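Local coordinates for protein fatty acid amide hydrolase (Candida albicans, PDB 6KVR) that probably hydrolyses amides of fatty acids and other monocarboxylic acids to the carboxylate and ammonium, as a member of the amidase family, at residues 66-70 / 71-75; 82-86 / 87-91; 148-152 / 153-157; 239-243 / 244-248; 298-302 / 303-307. One frame throughout, in Å; residues are numbered along the deposited sequence.

Contact 1. Residues 66-70 / 71-75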
loop_
_atom_site.group_PDB
_atom_site.type_symbol
_atom_site.label_atom_id
_atom_site.label_comp_id
_atom_site.label_asym_id
_atom_site.label_seq_id
_atom_site.Cartn_x
_atom_site.Cartn_y
_atom_site.Cartn_z
ATOM N N ASP A 66 14.400 -24.961 -31.616
ATOM C CA ASP A 66 14.217 -25.989 -32.631
ATOM C C ASP A 66 15.418 -26.920 -32.697
ATOM O O ASP A 66 15.262 -28.146 -32.760
ATOM C CB ASP A 66 13.979 -25.340 -33.987
ATOM C CG ASP A 66 13.211 -26.235 -34.916
ATOM O OD1 ASP A 66 12.053 -26.570 -34.581
ATOM O OD2 ASP A 66 13.780 -26.641 -35.954
ATOM N N TYR A 67 16.623 -26.350 -32.667
ATOM C CA TYR A 67 17.855 -27.134 -32.715
ATOM C C TYR A 67 17.968 -28.109 -31.545
ATOM O O TYR A 67 18.445 -29.239 -31.713
ATOM C CB TYR A 67 19.052 -26.190 -32.720
ATOM C CG TYR A 67 20.374 -26.853 -33.040
ATOM C CD1 TYR A 67 20.665 -27.294 -34.324
ATOM C CD2 TYR A 67 21.339 -27.021 -32.054
ATOM C CE1 TYR A 67 21.879 -27.883 -34.614
ATOM C CE2 TYR A 67 22.548 -27.604 -32.330
ATOM C CZ TYR A 67 22.812 -28.038 -33.607
ATOM O OH TYR A 67 24.020 -28.628 -33.866
ATOM N N LEU A 68 17.579 -27.674 -30.345
ATOM C CA LEU A 68 17.660 -28.534 -29.169
ATOM C C LEU A 68 16.908 -29.842 -29.393
ATOM O O LEU A 68 17.407 -30.930 -29.076
ATOM C CB LEU A 68 17.087 -27.795 -27.960
ATOM C CG LEU A 68 16.617 -28.662 -26.793
ATOM C CD1 LEU A 68 17.805 -29.315 -26.089
ATOM C CD2 LEU A 68 15.760 -27.840 -25.827
ATOM N N TYR A 69 15.698 -29.742 -29.945
ATOM C CA TYR A 69 14.877 -30.921 -30.158
ATOM C C TYR A 69 15.327 -31.708 -31.386
ATOM O O TYR A 69 15.419 -32.937 -31.336
ATOM C CB TYR A 69 13.422 -30.491 -30.281
ATOM C CG TYR A 69 12.805 -30.119 -28.953
ATOM C CD1 TYR A 69 12.287 -31.096 -28.114
ATOM C CD2 TYR A 69 12.748 -28.796 -28.532
ATOM C CE1 TYR A 69 11.719 -30.768 -26.904
ATOM C CE2 TYR A 69 12.170 -28.458 -27.321
ATOM C CZ TYR A 69 11.664 -29.446 -26.510
ATOM O OH TYR A 69 11.094 -29.134 -25.290
ATOM N N SER A 70 15.647 -31.012 -32.482
ATOM C CA SER A 70 15.972 -31.688 -33.734
ATOM C C SER A 70 17.313 -32.409 -33.667
ATOM O O SER A 70 17.486 -33.447 -34.310
ATOM C CB SER A 70 15.971 -30.682 -34.885
ATOM O OG SER A 70 17.116 -29.846 -34.824
ATOM N N GLN A 71 18.273 -31.877 -32.924
ATOM C CA GLN A 71 19.550 -32.546 -32.736
ATOM C C GLN A 71 19.576 -33.419 -31.495
ATOM O O GLN A 71 20.622 -34.011 -31.201
ATOM C CB GLN A 71 20.686 -31.525 -32.660
ATOM C CG GLN A 71 21.104 -31.031 -34.018
ATOM C CD GLN A 71 22.073 -31.971 -34.706
ATOM O OE1 GLN A 71 23.289 -31.913 -34.477
ATOM N NE2 GLN A 71 21.539 -32.870 -35.524
ATOM N N LYS A 72 18.462 -33.489 -30.760
ATOM C CA LYS A 72 18.327 -34.302 -29.553
ATOM C C LYS A 72 19.524 -34.109 -28.620
ATOM O O LYS A 72 20.275 -35.043 -28.329
ATOM C CB LYS A 72 18.142 -35.782 -29.919
ATOM C CG LYS A 72 16.904 -36.067 -30.778
ATOM C CD LYS A 72 16.941 -37.465 -31.400
ATOM C CE LYS A 72 15.546 -38.077 -31.475
ATOM N NZ LYS A 72 15.443 -39.401 -30.775
ATOM N N LEU A 73 19.696 -32.867 -28.145
ATOM C CA LEU A 73 20.883 -32.567 -27.347
ATOM C C LEU A 73 20.814 -33.168 -25.948
ATOM O O LEU A 73 21.859 -33.376 -25.329
ATOM C CB LEU A 73 21.101 -31.057 -27.256
ATOM C CG LEU A 73 21.232 -30.281 -28.569
ATOM C CD1 LEU A 73 21.535 -28.805 -28.267
ATOM C CD2 LEU A 73 22.298 -30.894 -29.485
ATOM N N LEU A 74 19.622 -33.425 -25.431
ATOM C CA LEU A 74 19.431 -34.153 -24.188
ATOM C C LEU A 74 18.981 -35.579 -24.501
ATOM O O LEU A 74 18.462 -35.864 -25.585
ATOM C CB LEU A 74 18.388 -33.464 -23.297
ATOM C CG LEU A 74 18.538 -31.956 -23.045
ATOM C CD1 LEU A 74 17.236 -31.394 -22.508
ATOM C CD2 LEU A 74 19.708 -31.627 -22.103
ATOM N N THR A 75 19.189 -36.477 -23.534
ATOM C CA THR A 75 18.704 -37.841 -23.656
ATOM C C THR A 75 17.180 -37.855 -23.586
ATOM O O THR A 75 16.558 -36.864 -23.187
ATOM C CB THR A 75 19.284 -38.726 -22.549
ATOM O OG1 THR A 75 18.722 -38.345 -21.284
ATOM C CG2 THR A 75 20.809 -38.610 -22.499
#
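Leu73 N reaches back to Leu68 O over 3.1 Å, an almost straight bond (167°) lying in the carbonyl plane. Inside it, Lys72 N makes a weak bond to Tyr69 O at 3.1 Å. With Lys72 at positive phi, this pair is a Schellman motif, which terminates helix 64-70. One residue earlier, Gln71 N still holds Tyr67 O at 2.9 Å in helical fashion.

Tyr67 and Gln71, one turn apart, carry the main side-chain contact. CG of Gln71 stands over one face of the Tyr67 ring, 3.7 Å from its centroid, in a CH-pi interaction. It is displaced toward the rim, and its nearest ring atom is Tyr67 CE1 at 3.3 Å. Because the Gln71 chain bends at chi2 (-83°), its amide stays above the same face, carried past the rim toward the hydroxyl end, its plane 38° from the ring. Leu73 CD1 approaches the same ring at CD2.

Leu68 and Leu74 are buried. Both pack on Phe79 of helix 76-82 and on Arg110 of helix 100-118, so the turn joins three helices. Between the two segments the leucine contact centres on Leu68 CD1, which lies 3.9 Å from Leu73 CB and 4.1 Å from Leu74 CG.

Contact 2. Residues 82-86 / 87-91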
loop_
_atom_site.group_PDB
_atom_site.type_symbol
_atom_site.label_atom_id
_atom_site.label_comp_id
_atom_site.label_asym_id
_atom_site.label_seq_id
_atom_site.Cartn_x
_atom_site.Cartn_y
_atom_site.Cartn_z
ATOM N N THR A 82 12.569 -32.605 -18.113
ATOM C CA THR A 82 12.530 -31.157 -18.290
ATOM C C THR A 82 11.318 -30.672 -19.073
ATOM O O THR A 82 11.135 -29.459 -19.186
ATOM C CB THR A 82 13.807 -30.640 -18.972
ATOM O OG1 THR A 82 14.001 -31.280 -20.240
ATOM C CG2 THR A 82 15.007 -30.893 -18.102
ATOM N N ASP A 83 10.475 -31.557 -19.599
ATOM C CA ASP A 83 9.235 -31.127 -20.235
ATOM C C ASP A 83 8.011 -31.563 -19.434
ATOM O O ASP A 83 6.934 -31.793 -19.987
ATOM C CB ASP A 83 9.163 -31.620 -21.680
ATOM C CG ASP A 83 10.100 -30.837 -22.606
ATOM O OD1 ASP A 83 10.355 -29.643 -22.313
ATOM O OD2 ASP A 83 10.580 -31.398 -23.624
ATOM N N LEU A 84 8.167 -31.665 -18.126
ATOM C CA LEU A 84 7.043 -31.782 -17.213
ATOM C C LEU A 84 6.865 -30.445 -16.500
ATOM O O LEU A 84 7.847 -29.752 -16.222
ATOM C CB LEU A 84 7.306 -32.870 -16.174
ATOM C CG LEU A 84 7.066 -34.350 -16.425
ATOM C CD1 LEU A 84 7.487 -35.111 -15.163
ATOM C CD2 LEU A 84 5.636 -34.655 -16.852
ATOM N N SER A 85 5.616 -30.088 -16.193
ATOM C CA SER A 85 5.394 -28.896 -15.384
ATOM C C SER A 85 6.011 -29.082 -14.004
ATOM O O SER A 85 6.166 -30.204 -13.513
ATOM C CB SER A 85 3.906 -28.596 -15.236
ATOM O OG SER A 85 3.326 -29.462 -14.275
ATOM N N ALA A 86 6.370 -27.960 -13.376
ATOM C CA ALA A 86 6.857 -28.012 -12.002
ATOM C C ALA A 86 5.833 -28.666 -11.079
ATOM O O ALA A 86 6.206 -29.353 -10.119
ATOM C CB ALA A 86 7.198 -26.601 -11.520
ATOM N N THR A 87 4.544 -28.472 -11.357
ATOM C CA THR A 87 3.511 -29.109 -10.551
ATOM C C THR A 87 3.653 -30.628 -10.570
ATOM O O THR A 87 3.701 -31.266 -9.516
ATOM C CB THR A 87 2.128 -28.676 -11.038
ATOM O OG1 THR A 87 2.053 -27.246 -11.039
ATOM C CG2 THR A 87 1.047 -29.209 -10.111
ATOM N N GLU A 88 3.756 -31.227 -11.758
ATOM C CA GLU A 88 3.858 -32.685 -11.815
ATOM C C GLU A 88 5.251 -33.185 -11.416
ATOM O O GLU A 88 5.359 -34.256 -10.803
ATOM C CB GLU A 88 3.438 -33.185 -13.202
ATOM C CG GLU A 88 4.036 -32.451 -14.395
ATOM C CD GLU A 88 3.214 -32.642 -15.693
ATOM O OE1 GLU A 88 3.338 -31.803 -16.630
ATOM O OE2 GLU A 88 2.466 -33.644 -15.784
ATOM N N LEU A 89 6.320 -32.423 -11.699
ATOM C CA LEU A 89 7.618 -32.724 -11.093
ATOM C C LEU A 89 7.524 -32.789 -9.568
ATOM O O LEU A 89 8.121 -33.668 -8.930
ATOM C CB LEU A 89 8.647 -31.674 -11.498
ATOM C CG LEU A 89 9.358 -31.743 -12.842
ATOM C CD1 LEU A 89 10.277 -30.542 -12.945
ATOM C CD2 LEU A 89 10.136 -33.047 -13.027
ATOM N N ALA A 90 6.789 -31.856 -8.963
ATOM C CA ALA A 90 6.699 -31.820 -7.508
ATOM C C ALA A 90 5.985 -33.059 -6.978
ATOM O O ALA A 90 6.462 -33.706 -6.034
ATOM C CB ALA A 90 5.985 -30.541 -7.051
ATOM N N LYS A 91 4.839 -33.406 -7.583
ATOM C CA LYS A 91 4.120 -34.619 -7.193
ATOM C C LYS A 91 4.977 -35.868 -7.397
ATOM O O LYS A 91 4.986 -36.770 -6.547
ATOM C CB LYS A 91 2.816 -34.741 -7.986
ATOM C CG LYS A 91 1.669 -33.874 -7.498
ATOM C CD LYS A 91 0.830 -33.330 -8.665
ATOM C CE LYS A 91 -0.618 -33.049 -8.222
ATOM N NZ LYS A 91 -1.258 -31.818 -8.823
#
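Ser85 and Glu88 grip each other twice. Ser85 N donates to Glu88 OE1 at 2.9 Å with an angle of 164°, meeting the lone pair that points away from the other carboxylate oxygen. In return, Glu88 N donates to Ser85 OG at 3.1 Å, again nearly straight. The serine hydroxyl adds a weak bond to Glu88 OE1, so that this oxygen takes two donors from one residue. For the carboxylate to come back over the serine, Glu88 CG sits between its own backbone N and carbonyl carbon (chi1 47°), and the chain then runs extended. The price is close packing, with Glu88 CG only 3.1 Å from Ser85 OG.

This reciprocal pair is a capping box, with Ser85 as the N-cap of helix 86-94. The first turns continue through Leu89 N to Ser85 O at 2.9 Å and Ala90 N to Ala86 O at 2.8 Å. Just before the cap, Leu84 reaches over to the helix: its CD1 meets Leu89 CD2 at 4.0 Å, the pairing of a hydrophobic staple, while its CD2 lies 3.4 Å from Glu88 CD.

Farther out, Asp305 of helix 303-317 approaches the same helix start, one carboxylate oxygen bonded to Ala86 N and the other to Thr87 OG1. The negative charges of Glu88 and Asp305 are thus gathered where the helix dipole would probably stabilise them. On the inner side, Leu89 rests on Ile153 and on Val103 and Phe107 of helix 100-118.

Contact 3. Residues 148-152 / 153-157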
loop_
_atom_site.group_PDB
_atom_site.type_symbol
_atom_site.label_atom_id
_atom_site.label_comp_id
_atom_site.label_asym_id
_atom_site.label_seq_id
_atom_site.Cartn_x
_atom_site.Cartn_y
_atom_site.Cartn_z
ATOM N N GLY A 148 8.785 -29.314 1.670
ATOM C CA GLY A 148 7.756 -28.344 1.369
ATOM C C GLY A 148 7.329 -28.498 -0.078
ATOM O O GLY A 148 7.828 -29.373 -0.787
ATOM N N PRO A 149 6.417 -27.640 -0.551
ATOM C CA PRO A 149 5.789 -27.872 -1.869
ATOM C C PRO A 149 6.685 -27.611 -3.070
ATOM O O PRO A 149 6.256 -27.901 -4.194
ATOM C CB PRO A 149 4.604 -26.901 -1.867
ATOM C CG PRO A 149 4.993 -25.843 -0.912
ATOM C CD PRO A 149 5.811 -26.504 0.161
ATOM N N LEU A 150 7.888 -27.060 -2.891
ATOM C CA LEU A 150 8.820 -26.860 -3.998
ATOM C C LEU A 150 10.039 -27.763 -3.872
ATOM O O LEU A 150 11.079 -27.493 -4.484
ATOM C CB LEU A 150 9.252 -25.392 -4.083
ATOM C CG LEU A 150 8.160 -24.351 -4.370
ATOM C CD1 LEU A 150 8.760 -22.960 -4.437
ATOM C CD2 LEU A 150 7.401 -24.664 -5.658
ATOM N N HIS A 151 9.929 -28.817 -3.066
ATOM C CA HIS A 151 11.031 -29.726 -2.784
ATOM C C HIS A 151 11.623 -30.264 -4.080
ATOM O O HIS A 151 10.936 -30.937 -4.859
ATOM C CB HIS A 151 10.517 -30.869 -1.897
ATOM C CG HIS A 151 11.553 -31.896 -1.548
ATOM N ND1 HIS A 151 12.057 -32.039 -0.274
ATOM C CD2 HIS A 151 12.150 -32.854 -2.298
ATOM C CE1 HIS A 151 12.937 -33.025 -0.256
ATOM N NE2 HIS A 151 13.012 -33.536 -1.473
ATOM N N GLY A 152 12.886 -29.928 -4.323
ATOM C CA GLY A 152 13.603 -30.429 -5.475
ATOM C C GLY A 152 13.352 -29.708 -6.777
ATOM O O GLY A 152 13.809 -30.187 -7.817
ATOM N N ILE A 153 12.656 -28.574 -6.771
ATOM C CA ILE A 153 12.263 -27.883 -7.991
ATOM C C ILE A 153 13.381 -26.864 -8.338
ATOM O O ILE A 153 13.581 -25.932 -7.548
ATOM C CB ILE A 153 10.902 -27.199 -7.841
ATOM C CG1 ILE A 153 9.812 -28.259 -7.704
ATOM C CG2 ILE A 153 10.572 -26.357 -9.055
ATOM C CD1 ILE A 153 9.864 -29.335 -8.808
ATOM N N PRO A 154 14.084 -27.035 -9.443
ATOM C CA PRO A 154 15.155 -26.075 -9.807
ATOM C C PRO A 154 14.592 -24.765 -10.338
ATOM O O PRO A 154 13.875 -24.731 -11.345
ATOM C CB PRO A 154 15.952 -26.823 -10.888
ATOM C CG PRO A 154 15.498 -28.244 -10.824
ATOM C CD PRO A 154 14.068 -28.194 -10.343
ATOM N N ILE A 155 14.959 -23.668 -9.677
ATOM C CA ILE A 155 14.379 -22.353 -9.918
ATOM C C ILE A 155 15.515 -21.390 -10.226
ATOM O O ILE A 155 16.533 -21.385 -9.526
ATOM C CB ILE A 155 13.538 -21.898 -8.709
ATOM C CG1 ILE A 155 12.257 -22.739 -8.632
ATOM C CG2 ILE A 155 13.217 -20.398 -8.762
ATOM C CD1 ILE A 155 11.240 -22.253 -7.628
ATOM N N SER A 156 15.367 -20.620 -11.304
ATOM C CA SER A 156 16.349 -19.611 -11.670
ATOM C C SER A 156 15.977 -18.259 -11.059
ATOM O O SER A 156 14.801 -17.945 -10.867
ATOM C CB SER A 156 16.458 -19.487 -13.189
ATOM O OG SER A 156 15.186 -19.244 -13.758
ATOM N N LEU A 157 16.995 -17.453 -10.776
ATOM C CA LEU A 157 16.863 -16.249 -9.962
ATOM C C LEU A 157 17.482 -15.062 -10.691
ATOM O O LEU A 157 18.614 -15.147 -11.183
ATOM C CB LEU A 157 17.544 -16.439 -8.609
ATOM C CG LEU A 157 16.998 -17.542 -7.702
ATOM C CD1 LEU A 157 17.974 -17.797 -6.599
ATOM C CD2 LEU A 157 15.619 -17.178 -7.146
#
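Two peptide units are the flat groups that meet where Leu150 faces Ile153. The N-H of Ile153 comes to Leu150 O at 3.0 Å from above the carbonyl plane, 39° out of it, and so does not follow a lone pair. This bond closes a type II beta turn from Leu150 to Ile153, built directly onto a type I turn from Gly148 to His151. In the first turn His151 N bonds to Gly148 O at 3.1 Å. Gly152, with phi at 82°, occupies the third position of the second turn, where a type II turn takes a positive phi. His151 CB leaves away from the following segment, and the ring's ND1 is hydrogen-bonded to Val147 N.

The donor residue also packs against its acceptor: Ile153 CB lies 3.4 Å and its CG1 3.5 Å from Leu150 O. Just past the turn, Gly152 O lies 3.2 Å from Pro154 CD, across Ile153.

The double turn leads into strand 155-158 of the large mixed sheet, at whose end sits Lys158, predicted to belong to the charge relay system; the side chains of Ile155 and Lys158 are about 10 Å apart. Backbone bonds to Leu193, Gly194 and Val196 hold the turn against the neighbouring loop. Ile155 packs on Ile248 and Val250 of strand 248-253, whereas Leu150 rests on Leu308 of helix 303-317. Between these two residues the side chains cross at about a right angle, and only their ends meet, Leu150 CD1 lying 4.1 Å from Ile155 CD1.

Contact 4. Residues 239-243 / 244-248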
loop_
_atom_site.group_PDB
_atom_site.type_symbol
_atom_site.label_atom_id
_atom_site.label_comp_id
_atom_site.label_asym_id
_atom_site.label_seq_id
_atom_site.Cartn_x
_atom_site.Cartn_y
_atom_site.Cartn_z
ATOM N N ALA A 239 14.915 -15.855 -21.309
ATOM C CA ALA A 239 15.657 -16.780 -22.154
ATOM C C ALA A 239 15.657 -18.185 -21.558
ATOM O O ALA A 239 15.342 -19.160 -22.249
ATOM C CB ALA A 239 17.088 -16.278 -22.363
ATOM N N ILE A 240 15.990 -18.311 -20.269
ATOM C CA ILE A 240 16.200 -19.644 -19.705
ATOM C C ILE A 240 14.868 -20.364 -19.505
ATOM O O ILE A 240 14.776 -21.577 -19.696
ATOM C CB ILE A 240 17.018 -19.571 -18.399
ATOM C CG1 ILE A 240 17.408 -20.973 -17.943
ATOM C CG2 ILE A 240 16.217 -18.918 -17.267
ATOM C CD1 ILE A 240 18.399 -20.976 -16.788
ATOM N N VAL A 241 13.819 -19.641 -19.117
ATOM C CA VAL A 241 12.516 -20.281 -18.984
ATOM C C VAL A 241 11.980 -20.666 -20.360
ATOM O O VAL A 241 11.563 -21.808 -20.576
ATOM C CB VAL A 241 11.544 -19.368 -18.204
ATOM C CG1 VAL A 241 10.131 -19.950 -18.173
ATOM C CG2 VAL A 241 12.052 -19.150 -16.776
ATOM N N GLY A 242 12.034 -19.738 -21.328
ATOM C CA GLY A 242 11.591 -20.054 -22.684
ATOM C C GLY A 242 12.314 -21.240 -23.304
ATOM O O GLY A 242 11.729 -21.992 -24.082
ATOM N N TYR A 243 13.588 -21.423 -22.967
ATOM C CA TYR A 243 14.370 -22.572 -23.394
ATOM C C TYR A 243 14.099 -23.823 -22.562
ATOM O O TYR A 243 14.484 -24.916 -22.986
ATOM C CB TYR A 243 15.858 -22.235 -23.311
ATOM C CG TYR A 243 16.794 -23.182 -24.046
ATOM C CD1 TYR A 243 17.076 -23.002 -25.396
ATOM C CD2 TYR A 243 17.432 -24.224 -23.383
ATOM C CE1 TYR A 243 17.948 -23.852 -26.075
ATOM C CE2 TYR A 243 18.317 -25.081 -24.061
ATOM C CZ TYR A 243 18.567 -24.887 -25.396
ATOM O OH TYR A 243 19.430 -25.730 -26.062
ATOM N N GLY A 244 13.477 -23.694 -21.392
ATOM C CA GLY A 244 13.313 -24.826 -20.499
ATOM C C GLY A 244 14.500 -25.110 -19.604
ATOM O O GLY A 244 14.544 -26.175 -18.975
ATOM N N GLY A 245 15.463 -24.193 -19.526
ATOM C CA GLY A 245 16.630 -24.383 -18.684
ATOM C C GLY A 245 16.349 -24.359 -17.195
ATOM O O GLY A 245 17.243 -24.698 -16.410
ATOM N N SER A 246 15.148 -23.959 -16.786
ATOM C CA SER A 246 14.721 -24.123 -15.407
ATOM C C SER A 246 13.218 -24.362 -15.414
ATOM O O SER A 246 12.542 -24.136 -16.418
ATOM C CB SER A 246 15.091 -22.902 -14.545
ATOM O OG SER A 246 14.335 -21.769 -14.922
ATOM N N ALA A 247 12.690 -24.792 -14.268
ATOM C CA ALA A 247 11.267 -25.099 -14.166
ATOM C C ALA A 247 10.414 -23.870 -13.849
ATOM O O ALA A 247 9.262 -23.776 -14.304
ATOM C CB ALA A 247 11.046 -26.176 -13.096
ATOM N N ILE A 248 10.936 -22.949 -13.034
ATOM C CA ILE A 248 10.301 -21.665 -12.766
ATOM C C ILE A 248 11.403 -20.622 -12.671
ATOM O O ILE A 248 12.517 -20.913 -12.226
ATOM C CB ILE A 248 9.457 -21.663 -11.468
ATOM C CG1 ILE A 248 8.503 -22.848 -11.426
ATOM C CG2 ILE A 248 8.662 -20.362 -11.332
ATOM C CD1 ILE A 248 7.681 -22.944 -10.140
#
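The side chain of Ile240 lies along the backbone of Gly245, which returns over it in a Schellman motif at the close of helix 235-243. Ile240 CG1 stands anti to the backbone N (chi1 -171°), and this brings it to 3.6 Å from Gly245 CA, against a residue with no side chain in the way. Its CD1 continues past the same residue, 3.9 Å from Gly245 O.

Two backbone bonds set this geometry. Gly245 N donates to Ile240 O at 2.7 Å, and Gly244 N to Val241 O at 2.8 Å, the latter donor standing well above the carbonyl plane (64° out of it). Gly244 makes the reversal at a positive phi of 84°. Beside it, the Tyr243 ring turns an edge toward Gly245 N, and the side chain also packs on Leu68 and on Leu113 of helix 100-118.

All of this is buried, in the connection that carries the chain from helix 235-243 into strand 248-253 of the central sheet. Ser246 begins the departure from the turn; its hydroxyl bonds to Ser156 OG of the adjacent strand. From the helix, that hydroxyl is approached by two methyl groups: Val241 CG2 is 3.9 Å from Ser246 OG and Ile240 CG2 is 4.1 Å from it.

Contact 5. Residues 298-302 / 303-307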
loop_
_atom_site.group_PDB
_atom_site.type_symbol
_atom_site.label_atom_id
_atom_site.label_comp_id
_atom_site.label_asym_id
_atom_site.label_seq_id
_atom_site.Cartn_x
_atom_site.Cartn_y
_atom_site.Cartn_z
ATOM N N PRO A 298 6.592 -14.692 -10.731
ATOM C CA PRO A 298 7.127 -15.903 -11.349
ATOM C C PRO A 298 7.014 -15.882 -12.867
ATOM O O PRO A 298 6.183 -15.186 -13.456
ATOM C CB PRO A 298 6.238 -17.003 -10.756
ATOM C CG PRO A 298 4.903 -16.334 -10.631
ATOM C CD PRO A 298 5.175 -14.856 -10.344
HETATM N N MSE A 299 7.885 -16.666 -13.490
HETATM C CA MSE A 299 7.760 -17.002 -14.913
HETATM C C MSE A 299 7.905 -18.511 -15.100
HETATM O O MSE A 299 8.688 -19.146 -14.381
HETATM C CB MSE A 299 8.794 -16.234 -15.745
HETATM C CG MSE A 299 8.717 -14.712 -15.495
HETATM SE SE MSE A 299 10.352 -13.759 -16.030
HETATM C CE MSE A 299 10.243 -14.480 -17.863
ATOM N N ALA A 300 7.167 -19.089 -16.055
ATOM C CA ALA A 300 7.179 -20.538 -16.241
ATOM C C ALA A 300 6.625 -20.892 -17.617
ATOM O O ALA A 300 6.164 -20.033 -18.376
ATOM C CB ALA A 300 6.378 -21.236 -15.141
ATOM N N ARG A 301 6.670 -22.185 -17.933
ATOM C CA ARG A 301 6.108 -22.681 -19.176
ATOM C C ARG A 301 4.719 -23.278 -19.000
ATOM O O ARG A 301 4.224 -23.927 -19.926
ATOM C CB ARG A 301 7.055 -23.690 -19.819
ATOM C CG ARG A 301 8.319 -23.018 -20.359
ATOM C CD ARG A 301 9.073 -23.941 -21.280
ATOM N NE ARG A 301 9.651 -25.030 -20.512
ATOM C CZ ARG A 301 9.943 -26.221 -21.016
ATOM N NH1 ARG A 301 9.772 -26.488 -22.306
ATOM N NH2 ARG A 301 10.415 -27.165 -20.205
ATOM N N SER A 302 4.070 -23.059 -17.852
ATOM C CA SER A 302 2.656 -23.386 -17.721
ATOM C C SER A 302 2.006 -22.489 -16.671
ATOM O O SER A 302 2.656 -22.030 -15.728
ATOM C CB SER A 302 2.435 -24.860 -17.358
ATOM O OG SER A 302 2.814 -25.123 -16.027
ATOM N N ILE A 303 0.708 -22.252 -16.842
ATOM C CA ILE A 303 -0.013 -21.425 -15.884
ATOM C C ILE A 303 -0.150 -22.132 -14.539
ATOM O O ILE A 303 -0.107 -21.475 -13.491
ATOM C CB ILE A 303 -1.374 -21.015 -16.468
ATOM C CG1 ILE A 303 -1.159 -20.464 -17.875
ATOM C CG2 ILE A 303 -2.088 -20.017 -15.553
ATOM C CD1 ILE A 303 -0.651 -19.042 -17.915
ATOM N N ASP A 304 -0.310 -23.465 -14.534
ATOM C CA ASP A 304 -0.288 -24.228 -13.283
ATOM C C ASP A 304 0.926 -23.869 -12.439
ATOM O O ASP A 304 0.831 -23.737 -11.213
ATOM C CB ASP A 304 -0.235 -25.740 -13.549
ATOM C CG ASP A 304 -1.344 -26.238 -14.443
ATOM O OD1 ASP A 304 -2.381 -25.554 -14.573
ATOM O OD2 ASP A 304 -1.158 -27.337 -15.017
ATOM N N ASP A 305 2.081 -23.743 -13.085
ATOM C CA ASP A 305 3.318 -23.465 -12.370
ATOM C C ASP A 305 3.296 -22.069 -11.747
ATOM O O ASP A 305 3.599 -21.917 -10.557
ATOM C CB ASP A 305 4.486 -23.663 -13.330
ATOM C CG ASP A 305 4.776 -25.142 -13.561
ATOM O OD1 ASP A 305 5.805 -25.480 -14.169
ATOM O OD2 ASP A 305 3.963 -25.981 -13.065
ATOM N N LEU A 306 2.882 -21.048 -12.512
ATOM C CA LEU A 306 2.624 -19.733 -11.918
ATOM C C LEU A 306 1.712 -19.855 -10.706
ATOM O O LEU A 306 1.971 -19.259 -9.660
ATOM C CB LEU A 306 1.999 -18.795 -12.952
ATOM C CG LEU A 306 2.726 -18.584 -14.286
ATOM C CD1 LEU A 306 2.117 -17.408 -15.019
ATOM C CD2 LEU A 306 4.211 -18.358 -14.049
ATOM N N GLU A 307 0.643 -20.651 -10.822
ATOM C CA GLU A 307 -0.309 -20.777 -9.721
ATOM C C GLU A 307 0.322 -21.486 -8.526
ATOM O O GLU A 307 0.142 -21.063 -7.374
ATOM C CB GLU A 307 -1.564 -21.513 -10.198
ATOM C CG GLU A 307 -2.847 -21.178 -9.455
ATOM C CD GLU A 307 -3.047 -22.041 -8.214
ATOM O OE1 GLU A 307 -2.689 -23.245 -8.271
ATOM O OE2 GLU A 307 -3.613 -21.542 -7.205
HETATM O O HOH W 1 7.440 -24.507 -16.287
#
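A tight strand-to-helix connection joins strand 295-300 to helix 303-317, with Ser302 as the N-cap of the helix. Asp305 N is shared between two weak bonds, one to Ser302 OG at 3.3 Å and one to Ser302 O at 3.2 Å. Leu306 N adds a third weak bond, to Ser302 O at 3.4 Å. The hydroxyl can face the helix start because Ser302 OG stands between its own backbone N and carbonyl carbon (chi1 72°).

After the turn the helix runs back along the strand, the two segment axes 154° apart and 7.4 Å from each other at closest. Leu306 packs between them. Its CD2 lies 3.6 Å from Ala300 N, and it also touches Ala300 CB and the Pro298 ring. Ala300 CB in turn meets Asp305 CB at 3.6 Å.

The buried Asp305 carboxylate reaches the start of helix 86-94. A water ties it back to the strand end, donating to Asp305 OD1 at 2.8 Å and accepting from Arg301 N. Arg301 itself forms a salt bridge with Asp83. Met299 (selenomethionine) leaves the strand away from the helix and touches Ile258, its side chain about 8 Å from those of the predicted catalytic residues Lys158 and Ser257. Sheet strand, short link and serine-capped helix folding back on the strand are the elements of a beta-alpha unit in a layered alpha/beta fold such as that of the amidases.

How the contacts relate
The five contacts follow one another along the chain, and each is a local turn or cap where a helix or strand begins or ends. Contacts 2 to 5 cluster with centres 10 to 13 Å apart, whereas contact 1 lies nearer the surface, 15 Å from contact 4. Strands 155-158, 248-253 and 295-300 are neighbours in one sheet; contacts 3 and 4 mark where the chain enters strands leading to the predicted catalytic residues, and contact 5 where it leaves the antiparallel strand beside them. Contact 2 docks on this group through Asp305 and Ile153, and contact 1 joins it through Tyr69 to Asp83. The amino-terminal helices are thereby fastened onto the amidase core.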